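Esterase/lipase (Lactobacillus rhamnosus, PDB 4N5H) probably hydrolyses ester bonds as an esterase of the alpha/beta-hydrolase fold, and may also transfer acyl groups. Local coordinates at residues A[53-58]-A[98-103]; A[30-35]-A[88-93]; A[140-145]-A[178-183]; A[122-127]-A[169-174]. The protein carries 1 engineered substitution. All blocks are in the same frame, centred on the assembly; numbering follows the deposited sequence.

How the interactions relate
Following the chain from the N terminus, residues 30-35 open interaction 2 and residues 53-58 open interaction 1. Helix segment 88-93 then closes interaction 2 before strand segment 98-103 closes interaction 1, so these two contacts cross, and they touch where Y56 meets C89. Further on, segment 122-127 opens interaction 4 and segment 140-145 opens interaction 3; their partners 169-174 and 178-183 return in the same order, another crossed pair. Interactions 1 and 3 join neighbouring strands at separate places in one sheet. Interactions 2 and 4 fasten loops onto helices 86-94 and 112-129. Interactions 1 and 4 meet where M100 and M102 pack on S122.

Interaction 1: residues A[53-58]-A[98-103]; sequences LNLYYP and AVMGMG
N54 and G101 exchange two backbone hydrogen bonds, N54 N to G101 O and G101 N to N54 O, each 2.9 Å and close to straight. Two residues on, Y56 and V99 repeat the exchange: Y56 N reaches V99 O at 2.8 Å with a more bent N-H (149°), and V99 N returns to Y56 O. At the non-hydrogen-bonded position between them, L55 CA lies 3.2 Å from V99 O in a CA-H...O contact. This antiparallel pairing of 53-58 with 98-102 belongs to the mixed central sheet of the alpha/beta-hydrolase fold, whose strand 98-102 runs parallel to 66-72 on its other side. On the face that also carries L53 and L55, M100 swings CG anti to its backbone N (chi1 179°) and then bends twice. L55 CD2 consequently meets M100 CG at 3.6 Å, while L53 CD2 touches SD, the two side chains crossing at about a right angle. An alanine in place of M100 would remove CG and the sulfur, and would probably leave L53 and L55 with a gap beside them, where S122 and L126 of helix 112-129 also pack. The other face holds Y56, whose CD1 lies 4.1 Å from V99 CG1 and whose ring turns an edge to V99 O. N54 is there too, its amide bonded to R82 and N83.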
loop_
_atom_site.group_PDB
_atom_site.type_symbol
_atom_site.label_atom_id
_atom_site.label_comp_id
_atom_site.label_asym_id
_atom_site.label_seq_id
_atom_site.Cartn_x
_atom_site.Cartn_y
_atom_site.Cartn_z
ATOM N N LEU A 53 8.523 -7.261 -20.999
ATOM C CA LEU A 53 7.105 -6.900 -21.378
ATOM C C LEU A 53 6.134 -7.411 -20.327
ATOM O O LEU A 53 6.453 -8.340 -19.557
ATOM C CB LEU A 53 6.742 -7.300 -22.828
ATOM C CG LEU A 53 6.892 -8.774 -23.143
ATOM C CD1 LEU A 53 5.665 -9.587 -22.682
ATOM C CD2 LEU A 53 6.965 -9.023 -24.623
ATOM N N ASN A 54 4.910 -6.815 -20.364
ATOM C CA ASN A 54 3.799 -7.264 -19.569
ATOM C C ASN A 54 2.696 -7.703 -20.521
ATOM O O ASN A 54 2.523 -7.117 -21.625
ATOM C CB ASN A 54 3.179 -6.158 -18.686
ATOM C CG ASN A 54 4.124 -5.663 -17.586
ATOM O OD1 ASN A 54 5.007 -6.316 -17.129
ATOM N ND2 ASN A 54 3.896 -4.455 -17.207
ATOM N N LEU A 55 1.923 -8.655 -20.025
ATOM C CA LEU A 55 0.682 -9.129 -20.678
ATOM C C LEU A 55 -0.498 -8.911 -19.747
ATOM O O LEU A 55 -0.468 -9.189 -18.538
ATOM C CB LEU A 55 0.752 -10.597 -21.057
ATOM C CG LEU A 55 2.017 -11.016 -21.859
ATOM C CD1 LEU A 55 2.030 -12.481 -22.147
ATOM C CD2 LEU A 55 2.121 -10.222 -23.156
ATOM N N TYR A 56 -1.633 -8.519 -20.352
ATOM C CA TYR A 56 -2.828 -8.175 -19.580
ATOM C C TYR A 56 -4.035 -8.879 -20.253
ATOM O O TYR A 56 -4.131 -8.987 -21.496
ATOM C CB TYR A 56 -3.133 -6.672 -19.595
ATOM C CG TYR A 56 -1.972 -5.770 -19.254
ATOM C CD1 TYR A 56 -0.998 -5.448 -20.170
ATOM C CD2 TYR A 56 -1.928 -5.160 -17.997
ATOM C CE1 TYR A 56 0.050 -4.591 -19.854
ATOM C CE2 TYR A 56 -0.906 -4.258 -17.686
ATOM C CZ TYR A 56 0.113 -4.012 -18.625
ATOM O OH TYR A 56 1.100 -3.090 -18.330
ATOM N N TYR A 57 -4.980 -9.302 -19.419
ATOM C CA TYR A 57 -6.153 -10.025 -19.875
ATOM C C TYR A 57 -7.370 -9.738 -18.963
ATOM O O TYR A 57 -7.268 -9.427 -17.818
ATOM C CB TYR A 57 -5.904 -11.546 -19.630
ATOM C CG TYR A 57 -4.578 -12.091 -20.163
ATOM C CD1 TYR A 57 -3.473 -12.093 -19.366
ATOM C CD2 TYR A 57 -4.457 -12.629 -21.414
ATOM C CE1 TYR A 57 -2.281 -12.579 -19.773
ATOM C CE2 TYR A 57 -3.264 -13.157 -21.856
ATOM C CZ TYR A 57 -2.143 -13.133 -20.996
ATOM O OH TYR A 57 -0.959 -13.686 -21.426
ATOM N N PRO A 58 -8.540 -9.908 -19.566
ATOM C CA PRO A 58 -9.734 -9.862 -18.652
ATOM C C PRO A 58 -9.638 -10.978 -17.650
ATOM O O PRO A 58 -9.090 -12.029 -17.994
ATOM C CB PRO A 58 -10.893 -10.113 -19.664
ATOM C CG PRO A 58 -10.280 -10.718 -20.852
ATOM C CD PRO A 58 -8.864 -10.284 -20.944
ATOM N N ALA A 98 -6.585 -9.226 -25.315
ATOM C CA ALA A 98 -5.292 -9.686 -24.840
ATOM C C ALA A 98 -4.322 -8.562 -25.206
ATOM O O ALA A 98 -4.178 -8.149 -26.349
ATOM C CB ALA A 98 -4.881 -10.967 -25.505
ATOM N N VAL A 99 -3.649 -8.013 -24.202
ATOM C CA VAL A 99 -2.828 -6.812 -24.408
ATOM C C VAL A 99 -1.385 -7.086 -24.012
ATOM O O VAL A 99 -1.056 -7.652 -22.932
ATOM C CB VAL A 99 -3.393 -5.627 -23.564
ATOM C CG1 VAL A 99 -2.645 -4.351 -23.742
ATOM C CG2 VAL A 99 -4.916 -5.460 -23.818
ATOM N N MET A 100 -0.479 -6.613 -24.842
ATOM C CA MET A 100 0.931 -6.672 -24.553
ATOM C C MET A 100 1.473 -5.265 -24.561
ATOM O O MET A 100 1.162 -4.446 -25.450
ATOM C CB MET A 100 1.661 -7.583 -25.624
ATOM C CG MET A 100 3.150 -7.632 -25.357
ATOM S SD MET A 100 4.249 -6.371 -26.030
ATOM C CE MET A 100 4.505 -7.032 -27.633
ATOM N N GLY A 101 2.292 -4.957 -23.569
ATOM C CA GLY A 101 3.044 -3.694 -23.558
ATOM C C GLY A 101 4.504 -3.943 -23.198
ATOM O O GLY A 101 4.778 -4.630 -22.250
ATOM N N MET A 102 5.426 -3.357 -23.971
ATOM C CA MET A 102 6.832 -3.633 -23.842
ATOM C C MET A 102 7.599 -2.447 -23.308
ATOM O O MET A 102 7.222 -1.314 -23.509
ATOM C CB MET A 102 7.435 -4.128 -25.164
ATOM C CG MET A 102 7.803 -3.064 -26.157
ATOM S SD MET A 102 6.429 -2.014 -26.740
ATOM C CE MET A 102 5.432 -3.161 -27.694
ATOM N N GLY A 103 8.700 -2.771 -22.641
ATOM C CA GLY A 103 9.801 -1.841 -22.455
ATOM C C GLY A 103 10.673 -1.791 -23.676
ATOM O O GLY A 103 10.637 -2.687 -24.498
#

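Interaction 2: residues A[30-35]-A[88-93]; sequences RVPEDV and YCRYLA
R90 NH1 gives a hydrogen bond to N87 OD1, and V31 CG1 comes up obliquely to 3.9 Å from the same nitrogen. Within the loop, and not across the contact, R30 NH2 braces E33 OE1 in a salt bridge of 3.1 Å, the oxygen lying in the guanidinium plane. The R90 guanidinium also makes a cation-pi contact with W37. R90 was modelled in two conformers, so its far end should be read with some caution. The chain from CG to NE is extended, which carries the charge past the loop and leaves the methylenes to do the packing. V31 CG1 reaches CD as well. P32 crosses the arginine at about a right angle, its ring atom CG 3.8 Å from R90 CB. The same CG sits 3.6 Å from Y91 N and also touches Y91 CB, so the proline ring rests on the turn of helix where these two residues join. V35 stands where the loop enters strand 35-42. With its CG1 anti to the backbone N (chi1 172°), one methyl faces the helix side chains, 4.1 Å from R90 CG and 4.2 Å from A93 CB. Its other methyl, CG2, comes to 3.3 Å from R90 O. Beyond P32 the ring of Y91 turns away to meet W285, whose NE1 bonds R30 O. Helix 86-94 links the parallel strands 66-72 and 98-102 in a beta-alpha-beta crossover of the alpha/beta-hydrolase fold, and residues 30-35 wrap over it on the way from helix 2-28 into strand 35-42.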
loop_
_atom_site.group_PDB
_atom_site.type_symbol
_atom_site.label_atom_id
_atom_site.label_comp_id
_atom_site.label_asym_id
_atom_site.label_seq_id
_atom_site.Cartn_x
_atom_site.Cartn_y
_atom_site.Cartn_z
ATOM N N ARG A 30 -8.094 5.542 -9.744
ATOM C CA ARG A 30 -8.791 4.280 -9.796
ATOM C C ARG A 30 -8.114 3.300 -10.732
ATOM O O ARG A 30 -7.687 3.675 -11.837
ATOM C CB ARG A 30 -10.208 4.499 -10.313
ATOM C CG ARG A 30 -11.139 3.291 -10.177
ATOM C CD ARG A 30 -12.493 3.670 -10.717
ATOM N NE ARG A 30 -13.286 2.480 -10.960
ATOM C CZ ARG A 30 -14.325 2.459 -11.733
ATOM N NH1 ARG A 30 -14.790 3.590 -12.261
ATOM N NH2 ARG A 30 -14.974 1.279 -11.933
ATOM N N VAL A 31 -8.041 2.050 -10.326
ATOM C CA VAL A 31 -7.474 0.986 -11.206
ATOM C C VAL A 31 -8.573 0.185 -11.840
ATOM O O VAL A 31 -9.505 -0.202 -11.149
ATOM C CB VAL A 31 -6.611 0.076 -10.355
ATOM C CG1 VAL A 31 -6.070 -1.037 -11.151
ATOM C CG2 VAL A 31 -5.489 0.855 -9.675
ATOM N N PRO A 32 -8.438 -0.164 -13.145
ATOM C CA PRO A 32 -9.503 -0.942 -13.746
ATOM C C PRO A 32 -9.611 -2.304 -13.051
ATOM O O PRO A 32 -8.606 -2.902 -12.810
ATOM C CB PRO A 32 -9.088 -1.034 -15.249
ATOM C CG PRO A 32 -8.166 0.062 -15.422
ATOM C CD PRO A 32 -7.453 0.309 -14.135
ATOM N N GLU A 33 -10.813 -2.719 -12.776
ATOM C CA GLU A 33 -11.034 -3.977 -12.072
ATOM C C GLU A 33 -11.205 -5.159 -13.100
ATOM O O GLU A 33 -11.380 -5.003 -14.339
ATOM C CB GLU A 33 -12.371 -3.924 -11.285
ATOM C CG GLU A 33 -12.562 -2.758 -10.305
ATOM C CD GLU A 33 -14.039 -2.450 -10.003
ATOM O OE1 GLU A 33 -14.636 -1.573 -10.684
ATOM O OE2 GLU A 33 -14.613 -3.094 -9.094
ATOM N N ASP A 34 -11.127 -6.351 -12.544
ATOM C CA ASP A 34 -11.461 -7.516 -13.335
ATOM C C ASP A 34 -10.469 -7.821 -14.456
ATOM O O ASP A 34 -10.815 -8.183 -15.553
ATOM C CB ASP A 34 -12.864 -7.422 -13.865
ATOM C CG ASP A 34 -13.907 -7.176 -12.733
ATOM O OD1 ASP A 34 -13.801 -7.819 -11.661
ATOM O OD2 ASP A 34 -14.781 -6.327 -12.984
ATOM N N VAL A 35 -9.215 -7.547 -14.146
ATOM C CA VAL A 35 -8.090 -7.837 -15.071
ATOM C C VAL A 35 -7.004 -8.629 -14.332
ATOM O O VAL A 35 -6.829 -8.436 -13.102
ATOM C CB VAL A 35 -7.513 -6.502 -15.566
ATOM C CG1 VAL A 35 -6.229 -6.658 -16.385
ATOM C CG2 VAL A 35 -8.583 -5.827 -16.424
ATOM N N TYR A 88 -3.990 2.112 -18.455
ATOM C CA TYR A 88 -4.587 2.144 -19.801
ATOM C C TYR A 88 -4.635 0.753 -20.385
ATOM O O TYR A 88 -5.671 0.320 -20.917
ATOM C CB TYR A 88 -3.752 3.040 -20.688
ATOM C CG TYR A 88 -4.067 3.103 -22.165
ATOM C CD1 TYR A 88 -3.197 2.561 -23.089
ATOM C CD2 TYR A 88 -5.225 3.708 -22.640
ATOM C CE1 TYR A 88 -3.425 2.634 -24.440
ATOM C CE2 TYR A 88 -5.454 3.811 -23.993
ATOM C CZ TYR A 88 -4.534 3.333 -24.902
ATOM O OH TYR A 88 -4.702 3.435 -26.258
ATOM N N CYS A 89 -3.534 0.012 -20.266
ATOM C CA CYS A 89 -3.518 -1.386 -20.741
ATOM C C CYS A 89 -4.533 -2.247 -20.025
ATOM O O CYS A 89 -5.203 -3.071 -20.654
ATOM C CB CYS A 89 -2.128 -1.977 -20.655
ATOM S SG CYS A 89 -0.943 -1.296 -21.870
ATOM N N ARG A 90 -4.640 -2.125 -18.688
ATOM C CA ARG A 90 -5.663 -2.901 -17.973
ATOM C C ARG A 90 -7.050 -2.550 -18.474
ATOM O O ARG A 90 -7.932 -3.432 -18.636
ATOM C CB ARG A 90 -5.610 -2.573 -16.475
ATOM C CG ARG A 90 -4.378 -3.074 -15.737
ATOM C CD ARG A 90 -4.226 -2.411 -14.356
ATOM N NE ARG A 90 -3.134 -3.077 -13.648
ATOM C CZ ARG A 90 -2.284 -2.456 -12.778
ATOM N NH1 ARG A 90 -2.404 -1.196 -12.420
ATOM N NH2 ARG A 90 -1.329 -3.148 -12.204
ATOM N N TYR A 91 -7.295 -1.258 -18.696
ATOM C CA TYR A 91 -8.611 -0.871 -19.214
ATOM C C TYR A 91 -8.920 -1.602 -20.533
ATOM O O TYR A 91 -9.988 -2.206 -20.720
ATOM C CB TYR A 91 -8.846 0.653 -19.394
ATOM C CG TYR A 91 -10.194 0.874 -19.986
ATOM C CD1 TYR A 91 -11.362 0.708 -19.185
ATOM C CD2 TYR A 91 -10.345 1.187 -21.338
ATOM C CE1 TYR A 91 -12.600 0.829 -19.761
ATOM C CE2 TYR A 91 -11.625 1.293 -21.881
ATOM C CZ TYR A 91 -12.716 1.089 -21.094
ATOM O OH TYR A 91 -13.998 1.243 -21.612
ATOM N N LEU A 92 -8.000 -1.525 -21.454
ATOM C CA LEU A 92 -8.269 -2.186 -22.738
ATOM C C LEU A 92 -8.508 -3.677 -22.537
ATOM O O LEU A 92 -9.428 -4.246 -23.122
ATOM C CB LEU A 92 -7.133 -1.899 -23.710
ATOM C CG LEU A 92 -6.804 -0.463 -24.016
ATOM C CD1 LEU A 92 -5.576 -0.358 -24.903
ATOM C CD2 LEU A 92 -8.071 0.215 -24.618
ATOM N N ALA A 93 -7.682 -4.341 -21.731
ATOM C CA ALA A 93 -7.853 -5.780 -21.455
ATOM C C ALA A 93 -9.219 -6.093 -20.834
ATOM O O ALA A 93 -9.842 -7.103 -21.195
ATOM C CB ALA A 93 -6.733 -6.295 -20.499
#

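Interaction 3: residues A[140-145]-A[178-183]; sequences VLLTGD and TLVALV
T143 sets its OG1 anti to the backbone N (chi1 -166°), and that turn brings the hydroxyl onto A181 O of the next strand, to which it donates at 2.7 Å. The two strands run parallel inside the central sheet of the alpha/beta-hydrolase fold, and 140-145 leads into what is probably the nucleophile elbow, where G144 would begin the GxSxG pattern with the presumed nucleophile S146. A181 O takes a second bond from G144 N at 3.2 Å. The amide comes nearly along the carbonyl direction, whereas the hydroxyl sits well above the carbonyl plane; the two donors approach the oxygen from directions about 60° apart. One step back, L142 is held through its backbone N and O, L142 N giving to L179 O and L142 O receiving A181 N at 2.8 Å. L141 and L179 lie side by side on the face that also bears T143 and A181. L141 CD1 is 3.9 Å from L179 CG and touches A181 CB too, and helix 288-311 covers this layer through F301, T300 and M297. On the other face L142 and V180 make a looser contact, with I70, I72 and F235 packed around them. The side chain of D145 meets V183 through CB, beside a CA-H...O contact from D145 CA to V183 O; its carboxylate leads off to bond N85 by OD2. At the start of the pairing T178 grips V140 at both ends: T178 N gives to V140 O at 2.7 Å, and T178 OG1 accepts V140 N at 3.0 Å.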
loop_
_atom_site.group_PDB
_atom_site.type_symbol
_atom_site.label_atom_id
_atom_site.label_comp_id
_atom_site.label_asym_id
_atom_site.label_seq_id
_atom_site.Cartn_x
_atom_site.Cartn_y
_atom_site.Cartn_z
ATOM N N VAL A 140 -5.001 -7.641 -34.822
ATOM C CA VAL A 140 -3.971 -6.947 -34.015
ATOM C C VAL A 140 -4.176 -5.449 -34.146
ATOM O O VAL A 140 -4.081 -4.862 -35.223
ATOM C CB VAL A 140 -2.547 -7.318 -34.370
ATOM C CG1 VAL A 140 -1.509 -6.567 -33.495
ATOM C CG2 VAL A 140 -2.353 -8.833 -34.220
ATOM N N LEU A 141 -4.342 -4.793 -32.998
ATOM C CA LEU A 141 -4.353 -3.344 -32.909
ATOM C C LEU A 141 -2.972 -2.883 -32.337
ATOM O O LEU A 141 -2.638 -3.290 -31.219
ATOM C CB LEU A 141 -5.420 -2.864 -31.980
ATOM C CG LEU A 141 -5.454 -1.397 -31.545
ATOM C CD1 LEU A 141 -5.395 -0.445 -32.696
ATOM C CD2 LEU A 141 -6.630 -1.081 -30.643
ATOM N N LEU A 142 -2.226 -2.106 -33.095
ATOM C CA LEU A 142 -0.972 -1.507 -32.657
ATOM C C LEU A 142 -1.269 -0.083 -32.232
ATOM O O LEU A 142 -1.883 0.679 -33.044
ATOM C CB LEU A 142 0.024 -1.503 -33.746
ATOM C CG LEU A 142 1.397 -0.911 -33.392
ATOM C CD1 LEU A 142 2.103 -1.727 -32.347
ATOM C CD2 LEU A 142 2.239 -0.745 -34.636
ATOM N N THR A 143 -0.892 0.313 -31.004
ATOM C CA THR A 143 -1.154 1.663 -30.533
ATOM C C THR A 143 0.023 2.195 -29.805
ATOM O O THR A 143 0.787 1.409 -29.272
ATOM C CB THR A 143 -2.414 1.765 -29.734
ATOM O OG1 THR A 143 -2.759 3.135 -29.586
ATOM C CG2 THR A 143 -2.217 1.157 -28.395
ATOM N N GLY A 144 0.210 3.485 -29.923
ATOM C CA GLY A 144 1.228 4.211 -29.204
ATOM C C GLY A 144 0.827 5.618 -28.905
ATOM O O GLY A 144 0.128 6.267 -29.710
ATOM N N ASP A 145 1.374 6.126 -27.790
ATOM C CA ASP A 145 1.081 7.524 -27.394
ATOM C C ASP A 145 2.330 8.385 -27.409
ATOM O O ASP A 145 3.390 7.950 -26.916
ATOM C CB ASP A 145 0.432 7.651 -26.030
ATOM C CG ASP A 145 1.277 7.176 -24.920
ATOM O OD1 ASP A 145 1.659 8.084 -24.088
ATOM O OD2 ASP A 145 1.488 5.923 -24.815
ATOM N N THR A 178 -3.999 -4.893 -37.964
ATOM C CA THR A 178 -5.335 -4.606 -38.425
ATOM C C THR A 178 -5.644 -3.093 -38.451
ATOM O O THR A 178 -6.292 -2.574 -39.373
ATOM C CB THR A 178 -6.351 -5.359 -37.532
ATOM O OG1 THR A 178 -5.994 -6.726 -37.515
ATOM C CG2 THR A 178 -7.777 -5.211 -38.037
ATOM N N LEU A 179 -5.127 -2.381 -37.459
ATOM C CA LEU A 179 -5.332 -0.976 -37.298
ATOM C C LEU A 179 -4.115 -0.447 -36.524
ATOM O O LEU A 179 -3.642 -1.158 -35.631
ATOM C CB LEU A 179 -6.575 -0.735 -36.446
ATOM C CG LEU A 179 -6.905 0.723 -36.081
ATOM C CD1 LEU A 179 -7.084 1.697 -37.274
ATOM C CD2 LEU A 179 -8.209 0.768 -35.224
ATOM N N VAL A 180 -3.689 0.743 -36.822
ATOM C CA VAL A 180 -2.647 1.427 -36.093
ATOM C C VAL A 180 -3.248 2.728 -35.562
ATOM O O VAL A 180 -3.598 3.660 -36.293
ATOM C CB VAL A 180 -1.448 1.713 -36.932
ATOM C CG1 VAL A 180 -0.381 2.358 -36.123
ATOM C CG2 VAL A 180 -0.876 0.467 -37.559
ATOM N N ALA A 181 -3.358 2.789 -34.221
ATOM C CA ALA A 181 -3.971 3.935 -33.535
ATOM C C ALA A 181 -2.906 4.777 -32.820
ATOM O O ALA A 181 -2.154 4.262 -31.984
ATOM C CB ALA A 181 -4.989 3.523 -32.545
ATOM N N LEU A 182 -2.819 6.022 -33.227
ATOM C CA LEU A 182 -1.787 6.932 -32.696
ATOM C C LEU A 182 -2.451 7.938 -31.807
ATOM O O LEU A 182 -3.352 8.655 -32.242
ATOM C CB LEU A 182 -1.050 7.605 -33.818
ATOM C CG LEU A 182 -0.478 6.692 -34.909
ATOM C CD1 LEU A 182 0.131 7.519 -36.031
ATOM C CD2 LEU A 182 0.471 5.658 -34.395
ATOM N N VAL A 183 -1.993 8.061 -30.584
ATOM C CA VAL A 183 -2.573 8.999 -29.641
ATOM C C VAL A 183 -1.567 10.159 -29.443
ATOM O O VAL A 183 -0.517 9.958 -28.878
ATOM C CB VAL A 183 -2.889 8.343 -28.246
ATOM C CG1 VAL A 183 -3.421 9.334 -27.218
ATOM C CG2 VAL A 183 -3.897 7.229 -28.420
#

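Interaction 4: residues A[122-127]-A[169-174]; sequences SLRWLS and GVSRVN
R124 turns its guanidinium to two successive backbone carbonyls, S171 O and R172 O. NH1 gives the sound bond, nearly straight, to R172 O at 2.9 Å; that oxygen lies in the guanidinium plane, though the donor stands above the plane of the carbonyl. NH2 points to S171 O, modelled so close that its exact length is doubtful. The side chain leaves with CG anti to the backbone N (chi1 -162°) and bends at chi3 to reach the loop. Helix 112-129, one of those flanking the central sheet of this alpha/beta hydrolase, thereby holds the loop that follows the Schellman motif at G169 and runs on to strand 179-183. A leucine in place of R124 would probably leave both carbonyls without their donor and let the loop shift. As for packing, S171 CB lies over one face of the guanidinium and V173 CG1 over the opposite one, 3.5 Å above the plane and offset toward the rim. V173 CG1 also rests 3.9 Å from L123 CB, and L123 packs on V155 and I70. Water adds a link: it donates to S127 OG at 2.7 Å and accepts from N174 N, while S127 OG bonds R124 O.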
loop_
_atom_site.group_PDB
_atom_site.type_symbol
_atom_site.label_atom_id
_atom_site.label_comp_id
_atom_site.label_asym_id
_atom_site.label_seq_id
_atom_site.Cartn_x
_atom_site.Cartn_y
_atom_site.Cartn_z
ATOM N N SER A 122 10.039 -7.674 -29.150
ATOM C CA SER A 122 8.821 -7.945 -28.357
ATOM C C SER A 122 7.720 -8.463 -29.247
ATOM O O SER A 122 6.999 -9.395 -28.849
ATOM C CB SER A 122 8.338 -6.722 -27.579
ATOM O OG SER A 122 7.729 -5.724 -28.362
ATOM N N LEU A 123 7.610 -7.973 -30.474
ATOM C CA LEU A 123 6.559 -8.493 -31.399
ATOM C C LEU A 123 6.886 -9.938 -31.802
ATOM O O LEU A 123 6.026 -10.784 -31.860
ATOM C CB LEU A 123 6.492 -7.655 -32.695
ATOM C CG LEU A 123 6.228 -6.152 -32.548
ATOM C CD1 LEU A 123 6.262 -5.462 -33.908
ATOM C CD2 LEU A 123 4.947 -5.898 -31.946
ATOM N N ARG A 124 8.166 -10.216 -32.126
ATOM C CA ARG A 124 8.611 -11.534 -32.429
ATOM C C ARG A 124 8.377 -12.509 -31.287
ATOM O O ARG A 124 7.893 -13.602 -31.495
ATOM C CB ARG A 124 10.085 -11.572 -32.845
ATOM C CG ARG A 124 10.448 -12.859 -33.574
ATOM C CD ARG A 124 11.833 -12.761 -34.329
ATOM N NE ARG A 124 12.029 -11.409 -34.883
ATOM C CZ ARG A 124 11.494 -10.956 -36.014
ATOM N NH1 ARG A 124 10.853 -11.795 -36.831
ATOM N NH2 ARG A 124 11.645 -9.669 -36.340
ATOM N N TRP A 125 8.707 -12.116 -30.058
ATOM C CA TRP A 125 8.366 -12.909 -28.907
ATOM C C TRP A 125 6.885 -13.246 -28.878
ATOM O O TRP A 125 6.479 -14.401 -28.699
ATOM C CB TRP A 125 8.767 -12.156 -27.638
ATOM C CG TRP A 125 8.647 -12.999 -26.393
ATOM C CD1 TRP A 125 9.620 -13.742 -25.791
ATOM C CD2 TRP A 125 7.486 -13.162 -25.600
ATOM N NE1 TRP A 125 9.142 -14.363 -24.686
ATOM C CE2 TRP A 125 7.843 -13.978 -24.494
ATOM C CE3 TRP A 125 6.186 -12.639 -25.666
ATOM C CZ2 TRP A 125 6.918 -14.371 -23.535
ATOM C CZ3 TRP A 125 5.301 -13.008 -24.675
ATOM C CH2 TRP A 125 5.651 -13.888 -23.669
ATOM N N LEU A 126 6.062 -12.234 -29.057
ATOM C CA LEU A 126 4.614 -12.476 -29.011
ATOM C C LEU A 126 4.178 -13.432 -30.147
ATOM O O LEU A 126 3.246 -14.246 -29.967
ATOM C CB LEU A 126 3.856 -11.138 -29.086
ATOM C CG LEU A 126 2.374 -11.196 -28.658
ATOM C CD1 LEU A 126 2.208 -11.464 -27.181
ATOM C CD2 LEU A 126 1.719 -9.826 -28.981
ATOM N N SER A 127 4.797 -13.319 -31.310
ATOM C CA SER A 127 4.423 -14.229 -32.395
ATOM C C SER A 127 4.745 -15.667 -32.033
ATOM O O SER A 127 4.065 -16.545 -32.483
ATOM C CB SER A 127 5.148 -13.831 -33.716
ATOM O OG SER A 127 6.499 -14.199 -33.698
ATOM N N GLY A 169 17.675 -3.120 -39.276
ATOM C CA GLY A 169 18.231 -4.368 -38.741
ATOM C C GLY A 169 17.178 -5.220 -38.047
ATOM O O GLY A 169 17.525 -5.856 -37.055
ATOM N N VAL A 170 15.991 -5.338 -38.637
ATOM C CA VAL A 170 14.896 -6.207 -38.073
ATOM C C VAL A 170 14.363 -7.084 -39.170
ATOM O O VAL A 170 14.642 -6.853 -40.289
ATOM C CB VAL A 170 13.749 -5.361 -37.439
ATOM C CG1 VAL A 170 14.279 -4.500 -36.339
ATOM C CG2 VAL A 170 13.048 -4.453 -38.434
ATOM N N SER A 171 13.756 -8.172 -38.775
ATOM C CA SER A 171 12.992 -9.034 -39.687
ATOM C C SER A 171 11.531 -8.759 -39.497
ATOM O O SER A 171 11.090 -8.430 -38.416
ATOM C CB SER A 171 13.253 -10.486 -39.277
ATOM O OG SER A 171 14.597 -10.786 -39.490
ATOM N N ARG A 172 10.765 -8.976 -40.534
ATOM C CA ARG A 172 9.305 -8.873 -40.413
ATOM C C ARG A 172 8.849 -9.909 -39.380
ATOM O O ARG A 172 9.447 -10.968 -39.197
ATOM C CB ARG A 172 8.615 -9.113 -41.730
ATOM C CG ARG A 172 8.695 -10.496 -42.329
ATOM C CD ARG A 172 7.799 -10.664 -43.614
ATOM N NE ARG A 172 6.437 -11.049 -43.170
ATOM C CZ ARG A 172 5.323 -10.308 -43.220
ATOM N NH1 ARG A 172 5.309 -9.055 -43.754
ATOM N NH2 ARG A 172 4.204 -10.829 -42.716
ATOM N N VAL A 173 7.722 -9.616 -38.753
ATOM C CA VAL A 173 7.092 -10.580 -37.884
ATOM C C VAL A 173 5.935 -11.260 -38.641
ATOM O O VAL A 173 5.426 -10.740 -39.636
ATOM C CB VAL A 173 6.627 -10.003 -36.542
ATOM C CG1 VAL A 173 7.869 -9.529 -35.783
ATOM C CG2 VAL A 173 5.588 -8.887 -36.710
ATOM N N ASN A 174 5.536 -12.418 -38.156
ATOM C CA ASN A 174 4.570 -13.274 -38.871
ATOM C C ASN A 174 3.110 -12.949 -38.478
ATOM O O ASN A 174 2.279 -13.877 -38.216
ATOM C CB ASN A 174 4.925 -14.748 -38.563
ATOM C CG ASN A 174 4.181 -15.766 -39.425
ATOM O OD1 ASN A 174 3.962 -16.934 -38.987
ATOM N ND2 ASN A 174 3.853 -15.399 -40.641
HETATM O O HOH W 1 13.604 -8.397 -35.737
HETATM O O HOH W 2 7.428 -13.598 -36.146
#